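Local structure of transcriptional regulator, LacI family (Burkholderia phymatum, 2RGY) at residues L32-V37 with W254-C259. The protein probably represses or otherwise regulates transcription as a LacI-family regulator, binding a sugar or similar small effector between the two lobes of its periplasmic-binding-protein-like domain. Numbering follows the deposited sequence.
Sequences LELRAV and WLINQC
Ile256 reaches from its helix to helix 21-36 and the residue after it, where it meets Glu33, Leu34 and Val37. A single methyl, CD1, makes all three contacts. CG1 lies anti to the carbonyl carbon (chi1 -69°) and the chain runs on extended at chi2, 179°, which carries CD1 straight out to the other helix. There it rests on backbone as well as side chain: Ile256 CD1 is 3.6 Å from Glu33 O and 4.0 Å from Glu33 CB. Leu34 CD2 comes to 4.2 Å from Ile256 CD1, the two side chains crossing at a slant. Val37 adds CG2 at 4.3 Å from Ile256 CD1. No hydrogen bond joins the two segments; one methyl packs against a backbone carbonyl and aliphatic carbons in a small, buried contact. The carboxylate of Glu33 turns to the preceding turns of helix 244-260: it forms a salt bridge with Arg253 through OE1 and a hydrogen bond with Gln249 through OE2. Polar bonds thus tie the same two helices together next to the isoleucine contact. Arg35 NH2 hydrogen-bonds to Thr45 O of the second subunit, which places helix 21-36 at the subunit interface. Helices 21-36 and 244-260 pack side by side on the parallel sheet of one lobe, the latter returning late in the chain, as in the periplasmic-binding-protein fold. Leu34 and Ile256 both touch Ile11 of strand 10-14.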
loop_
_atom_site.group_PDB
_atom_site.type_symbol
_atom_site.label_atom_id
_atom_site.label_comp_id
_atom_site.label_asym_id
_atom_site.label_seq_id
_atom_site.Cartn_x
_atom_site.Cartn_y
_atom_site.Cartn_z
ATOM N N LEU A 32 8.094 -2.910 -14.150
ATOM C CA LEU A 32 8.760 -1.924 -14.994
ATOM C C LEU A 32 9.906 -2.496 -15.829
ATOM O O LEU A 32 9.937 -2.334 -17.052
ATOM C CB LEU A 32 9.279 -0.794 -14.101
ATOM C CG LEU A 32 9.168 0.659 -14.555
ATOM C CD1 LEU A 32 7.797 0.904 -15.159
ATOM C CD2 LEU A 32 9.395 1.592 -13.351
ATOM N N GLU A 33 10.849 -3.164 -15.173
ATOM C CA GLU A 33 11.984 -3.725 -15.888
ATOM C C GLU A 33 11.564 -4.810 -16.871
ATOM O O GLU A 33 12.177 -4.974 -17.929
ATOM C CB GLU A 33 13.015 -4.272 -14.904
ATOM C CG GLU A 33 13.710 -3.190 -14.070
ATOM C CD GLU A 33 14.318 -2.056 -14.912
ATOM O OE1 GLU A 33 14.974 -2.336 -15.939
ATOM O OE2 GLU A 33 14.150 -0.874 -14.533
ATOM N N LEU A 34 10.519 -5.553 -16.525
ATOM C CA LEU A 34 10.033 -6.607 -17.402
ATOM C C LEU A 34 9.284 -6.019 -18.593
ATOM O O LEU A 34 9.407 -6.516 -19.707
ATOM C CB LEU A 34 9.123 -7.562 -16.633
ATOM C CG LEU A 34 9.828 -8.643 -15.821
ATOM C CD1 LEU A 34 8.820 -9.354 -14.955
ATOM C CD2 LEU A 34 10.496 -9.628 -16.763
ATOM N N ARG A 35 8.508 -4.966 -18.355
ATOM C CA ARG A 35 7.763 -4.328 -19.436
ATOM C C ARG A 35 8.760 -3.790 -20.462
ATOM O O ARG A 35 8.547 -3.908 -21.669
ATOM C CB ARG A 35 6.928 -3.167 -18.907
ATOM C CG ARG A 35 5.970 -2.597 -19.937
ATOM C CD ARG A 35 4.770 -3.525 -20.099
ATOM N NE ARG A 35 4.065 -3.677 -18.827
ATOM C CZ ARG A 35 3.195 -2.797 -18.337
ATOM N NH1 ARG A 35 2.896 -1.691 -19.012
ATOM N NH2 ARG A 35 2.644 -3.013 -17.149
ATOM N N ALA A 36 9.845 -3.209 -19.958
ATOM C CA ALA A 36 10.897 -2.646 -20.798
ATOM C C ALA A 36 11.426 -3.667 -21.808
ATOM O O ALA A 36 11.854 -3.298 -22.907
ATOM C CB ALA A 36 12.041 -2.134 -19.923
ATOM N N VAL A 37 11.422 -4.946 -21.434
ATOM C CA VAL A 37 11.882 -5.974 -22.361
ATOM C C VAL A 37 10.707 -6.754 -22.927
ATOM O O VAL A 37 10.846 -7.903 -23.348
ATOM C CB VAL A 37 12.901 -6.938 -21.711
ATOM C CG1 VAL A 37 14.141 -6.165 -21.313
ATOM C CG2 VAL A 37 12.292 -7.644 -20.510
ATOM N N TRP A 254 19.718 -7.971 -13.222
ATOM C CA TRP A 254 20.686 -9.057 -13.138
ATOM C C TRP A 254 20.012 -10.347 -13.593
ATOM O O TRP A 254 20.576 -11.108 -14.379
ATOM C CB TRP A 254 21.175 -9.226 -11.700
ATOM C CG TRP A 254 22.184 -10.321 -11.534
ATOM C CD1 TRP A 254 23.516 -10.256 -11.831
ATOM C CD2 TRP A 254 21.943 -11.651 -11.049
ATOM N NE1 TRP A 254 24.120 -11.465 -11.559
ATOM C CE2 TRP A 254 23.175 -12.340 -11.080
ATOM C CE3 TRP A 254 20.803 -12.332 -10.592
ATOM C CZ2 TRP A 254 23.303 -13.681 -10.671
ATOM C CZ3 TRP A 254 20.928 -13.669 -10.183
ATOM C CH2 TRP A 254 22.170 -14.323 -10.227
ATOM N N LEU A 255 18.794 -10.570 -13.105
ATOM C CA LEU A 255 18.031 -11.764 -13.451
ATOM C C LEU A 255 17.674 -11.774 -14.936
ATOM O O LEU A 255 17.763 -12.803 -15.601
ATOM C CB LEU A 255 16.761 -11.826 -12.596
ATOM C CG LEU A 255 15.881 -13.068 -12.734
ATOM C CD1 LEU A 255 16.694 -14.302 -12.357
ATOM C CD2 LEU A 255 14.646 -12.933 -11.848
ATOM N N ILE A 256 17.279 -10.623 -15.458
ATOM C CA ILE A 256 16.917 -10.525 -16.863
ATOM C C ILE A 256 18.130 -10.839 -17.753
ATOM O O ILE A 256 17.988 -11.484 -18.791
ATOM C CB ILE A 256 16.302 -9.124 -17.169
ATOM C CG1 ILE A 256 14.925 -9.025 -16.486
ATOM C CG2 ILE A 256 16.164 -8.912 -18.669
ATOM C CD1 ILE A 256 14.203 -7.699 -16.679
ATOM N N ASN A 257 19.322 -10.420 -17.329
ATOM C CA ASN A 257 20.547 -10.709 -18.081
ATOM C C ASN A 257 20.696 -12.228 -18.252
ATOM O O ASN A 257 20.894 -12.736 -19.357
ATOM C CB ASN A 257 21.782 -10.183 -17.334
ATOM C CG ASN A 257 21.988 -8.687 -17.496
ATOM O OD1 ASN A 257 22.922 -8.119 -16.924
ATOM N ND2 ASN A 257 21.128 -8.043 -18.273
ATOM N N GLN A 258 20.597 -12.943 -17.138
ATOM C CA GLN A 258 20.738 -14.393 -17.127
ATOM C C GLN A 258 19.645 -15.099 -17.929
ATOM O O GLN A 258 19.910 -16.102 -18.597
ATOM C CB GLN A 258 20.692 -14.918 -15.688
ATOM C CG GLN A 258 21.262 -13.989 -14.627
ATOM C CD GLN A 258 22.761 -13.793 -14.743
ATOM O OE1 GLN A 258 23.528 -14.755 -14.703
ATOM N NE2 GLN A 258 23.189 -12.535 -14.871
ATOM N N CYS A 259 18.424 -14.572 -17.859
ATOM C CA CYS A 259 17.271 -15.166 -18.531
ATOM C C CYS A 259 17.056 -14.828 -19.994
ATOM O O CYS A 259 16.794 -15.721 -20.807
ATOM C CB CYS A 259 15.977 -14.790 -17.810
ATOM S SG CYS A 259 15.692 -15.560 -16.227
#